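Side-chain contact in Succinylglutamatedesuccinylase/aspartoacylase (Rhodobacter sphaeroides 2.4.1, PDB 3CDX), which is probably a metal-dependent hydrolase of the succinylglutamate desuccinylase/aspartoacylase family, cleaving carbon-nitrogen bonds in linear amides: residues N222-R227 and A250-A255. Numbering follows the deposited sequence.
Sequences NIEGVR and AQRGGA
Arg-252 reaches out from its loop to the carboxylate of Glu-224, which it grips side-on with two nitrogens. Its chain runs from CB through CG to CD fully extended, with CG anti to the backbone N (chi1 -169°), then bends at chi3 (-77°), which turns the NE/NH2 edge of the guanidinium toward the acid. CD is the first atom to come near the acid, 3.9 Å from Glu-224 OE2. NE gives a nearly straight hydrogen bond of 3.0 Å to Glu-224 OE2, which lies in the guanidinium plane; CZ stands 3.5 Å from Glu-224 OE1; NH2 gives a more bent bond of 2.7 Å to Glu-224 OE1. Both nitrogens come in from above the carboxylate plane, which stands 74° from that of the guanidinium. One helical turn after Glu-224, Arg-227 makes a second side-on grip on the syn side of each oxygen, though tilted somewhat out of the carboxylate plane, with NE 2.9 Å from Glu-224 OE1 and NH2 2.8 Å from Glu-224 OE2. The two arginines approach from opposite faces of the carboxylate. This salt-bridge network ties the first turn of helix 223-239, N-capped by Asn-222, to the type I beta turn from Gln-251 to Gly-254 in the loop leading to strand 259-271. Each acid oxygen takes two charged donors, which probably keep Glu-224 ionised and offset the closeness of Arg-227 NE to Arg-252 NH2, 3.6 Å. A water accepts from Arg-252 N and donates to Gln-251 OE1. Farther along the helix, Arg-231 NH1 donates to Ala-250 O.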
ATOM      1  N   ASN A 222      17.019 -23.428  -9.776  1.00 25.50           N
ATOM      2  CA  ASN A 222      17.085 -24.897  -9.928  1.00 26.29           C
ATOM      3  C   ASN A 222      18.411 -25.200 -10.642  1.00 26.21           C
ATOM      4  O   ASN A 222      18.629 -24.769 -11.782  1.00 25.04           O
ATOM      5  CB  ASN A 222      15.855 -25.396 -10.729  1.00 26.02           C
ATOM      6  CG  ASN A 222      15.802 -26.921 -10.880  1.00 27.06           C
ATOM      7  OD1 ASN A 222      16.786 -27.532 -11.225  1.00 25.00           O
ATOM      8  ND2 ASN A 222      14.627 -27.530 -10.619  1.00 27.31           N
ATOM      9  N   ILE A 223      19.309 -25.883  -9.938  1.00 26.91           N
ATOM     10  CA  ILE A 223      20.652 -26.159 -10.455  1.00 26.94           C
ATOM     11  C   ILE A 223      20.603 -26.951 -11.778  1.00 27.05           C
ATOM     12  O   ILE A 223      21.354 -26.654 -12.717  1.00 27.60           O
ATOM     13  CB  ILE A 223      21.496 -26.891  -9.383  1.00 27.36           C
ATOM     14  CG1 ILE A 223      21.812 -25.943  -8.203  1.00 27.37           C
ATOM     15  CG2 ILE A 223      22.765 -27.470  -9.977  1.00 26.38           C
ATOM     16  CD1 ILE A 223      22.452 -26.655  -6.977  1.00 26.93           C
ATOM     17  N   GLU A 224      19.730 -27.964 -11.836  1.00 27.31           N
ATOM     18  CA  GLU A 224      19.578 -28.787 -13.041  1.00 27.42           C
ATOM     19  C   GLU A 224      18.948 -27.974 -14.157  1.00 27.07           C
ATOM     20  O   GLU A 224      19.306 -28.150 -15.325  1.00 27.25           O
ATOM     21  CB  GLU A 224      18.720 -30.015 -12.750  1.00 27.12           C
ATOM     22  CG  GLU A 224      19.513 -31.162 -12.197  1.00 30.36           C
ATOM     23  CD  GLU A 224      20.486 -31.738 -13.239  1.00 32.74           C
ATOM     24  OE1 GLU A 224      21.682 -31.318 -13.225  1.00 33.15           O
ATOM     25  OE2 GLU A 224      20.031 -32.571 -14.074  1.00 30.38           O
ATOM     26  N   GLY A 225      18.005 -27.092 -13.782  1.00 26.30           N
ATOM     27  CA  GLY A 225      17.350 -26.191 -14.689  1.00 24.82           C
ATOM     28  C   GLY A 225      18.315 -25.239 -15.357  1.00 24.78           C
ATOM     29  O   GLY A 225      18.183 -24.958 -16.532  1.00 25.35           O
ATOM     30  N   VAL A 226      19.287 -24.724 -14.605  1.00 24.91           N
ATOM     31  CA  VAL A 226      20.308 -23.843 -15.163  1.00 23.56           C
ATOM     32  C   VAL A 226      21.185 -24.649 -16.149  1.00 24.59           C
ATOM     33  O   VAL A 226      21.506 -24.150 -17.227  1.00 24.76           O
ATOM     34  CB  VAL A 226      21.181 -23.227 -14.048  1.00 24.63           C
ATOM     35  CG1 VAL A 226      22.413 -22.538 -14.617  1.00 24.03           C
ATOM     36  CG2 VAL A 226      20.357 -22.236 -13.150  1.00 24.60           C
ATOM     37  N   ARG A 227      21.561 -25.878 -15.777  1.00 24.16           N
ATOM     38  CA  ARG A 227      22.397 -26.728 -16.620  1.00 25.17           C
ATOM     39  C   ARG A 227      21.661 -27.081 -17.928  1.00 23.88           C
ATOM     40  O   ARG A 227      22.209 -26.954 -18.973  1.00 23.74           O
ATOM     41  CB  ARG A 227      22.796 -28.022 -15.879  1.00 24.84           C
ATOM     42  CG  ARG A 227      23.812 -28.925 -16.689  1.00 28.23           C
ATOM     43  CD  ARG A 227      24.142 -30.266 -15.969  1.00 27.35           C
ATOM     44  NE  ARG A 227      22.933 -31.087 -15.801  1.00 32.90           N
ATOM     45  CZ  ARG A 227      22.386 -31.839 -16.766  1.00 33.48           C
ATOM     46  NH1 ARG A 227      22.923 -31.891 -17.980  1.00 33.28           N
ATOM     47  NH2 ARG A 227      21.296 -32.538 -16.526  1.00 33.27           N
ATOM     48  N   ALA A 250      21.975 -36.197 -24.247  1.00 34.20           N
ATOM     49  CA  ALA A 250      22.076 -37.232 -23.217  1.00 34.76           C
ATOM     50  C   ALA A 250      21.417 -36.706 -21.942  1.00 35.09           C
ATOM     51  O   ALA A 250      21.574 -35.549 -21.590  1.00 33.65           O
ATOM     52  CB  ALA A 250      23.560 -37.605 -22.951  1.00 34.41           C
ATOM     53  N   GLN A 251      20.662 -37.561 -21.278  1.00 36.33           N
ATOM     54  CA  GLN A 251      19.924 -37.159 -20.099  1.00 37.67           C
ATOM     55  C   GLN A 251      20.613 -37.733 -18.882  1.00 39.30           C
ATOM     56  O   GLN A 251      21.304 -38.768 -18.978  1.00 39.13           O
ATOM     57  CB  GLN A 251      18.474 -37.638 -20.198  1.00 37.16           C
ATOM     58  CG  GLN A 251      17.763 -37.108 -21.458  1.00 36.41           C
ATOM     59  CD  GLN A 251      17.708 -35.586 -21.502  1.00 35.61           C
ATOM     60  OE1 GLN A 251      17.523 -34.920 -20.472  1.00 36.44           O
ATOM     61  NE2 GLN A 251      17.899 -35.028 -22.683  1.00 35.03           N
ATOM     62  N   ARG A 252      20.455 -37.055 -17.751  1.00 40.26           N
ATOM     63  CA  ARG A 252      21.058 -37.522 -16.507  1.00 42.10           C
ATOM     64  C   ARG A 252      20.630 -38.944 -16.206  1.00 42.86           C
ATOM     65  O   ARG A 252      21.421 -39.745 -15.740  1.00 43.65           O
ATOM     66  CB  ARG A 252      20.685 -36.628 -15.309  1.00 41.94           C
ATOM     67  CG  ARG A 252      21.525 -36.962 -14.080  1.00 40.62           C
ATOM     68  CD  ARG A 252      21.200 -36.070 -12.915  1.00 43.18           C
ATOM     69  NE  ARG A 252      21.810 -34.772 -13.093  1.00 41.79           N
ATOM     70  CZ  ARG A 252      23.046 -34.464 -12.740  1.00 43.75           C
ATOM     71  NH1 ARG A 252      23.828 -35.374 -12.163  1.00 44.91           N
ATOM     72  NH2 ARG A 252      23.505 -33.233 -12.967  1.00 42.40           N
ATOM     73  N   GLY A 253      19.364 -39.247 -16.451  1.00 44.09           N
ATOM     74  CA  GLY A 253      18.820 -40.539 -16.069  1.00 45.37           C
ATOM     75  C   GLY A 253      19.252 -41.630 -17.025  1.00 46.04           C
ATOM     76  O   GLY A 253      18.818 -42.775 -16.902  1.00 46.75           O
ATOM     77  N   GLY A 254      20.085 -41.271 -18.000  1.00 46.35           N
ATOM     78  CA  GLY A 254      20.548 -42.246 -18.980  1.00 46.11           C
ATOM     79  C   GLY A 254      20.101 -42.054 -20.413  1.00 45.82           C
ATOM     80  O   GLY A 254      20.901 -42.274 -21.333  1.00 46.41           O
ATOM     81  N   ALA A 255      18.851 -41.626 -20.604  1.00 44.91           N
ATOM     82  CA  ALA A 255      18.220 -41.586 -21.924  1.00 44.31           C
ATOM     83  C   ALA A 255      19.044 -40.825 -22.971  1.00 43.54           C
ATOM     84  O   ALA A 255      19.763 -39.871 -22.642  1.00 43.90           O
ATOM     85  CB  ALA A 255      16.797 -41.012 -21.825  1.00 44.53           C
TER
HETATM   86  O   HOH W   1      18.759 -34.682 -17.617  1.00 33.02           O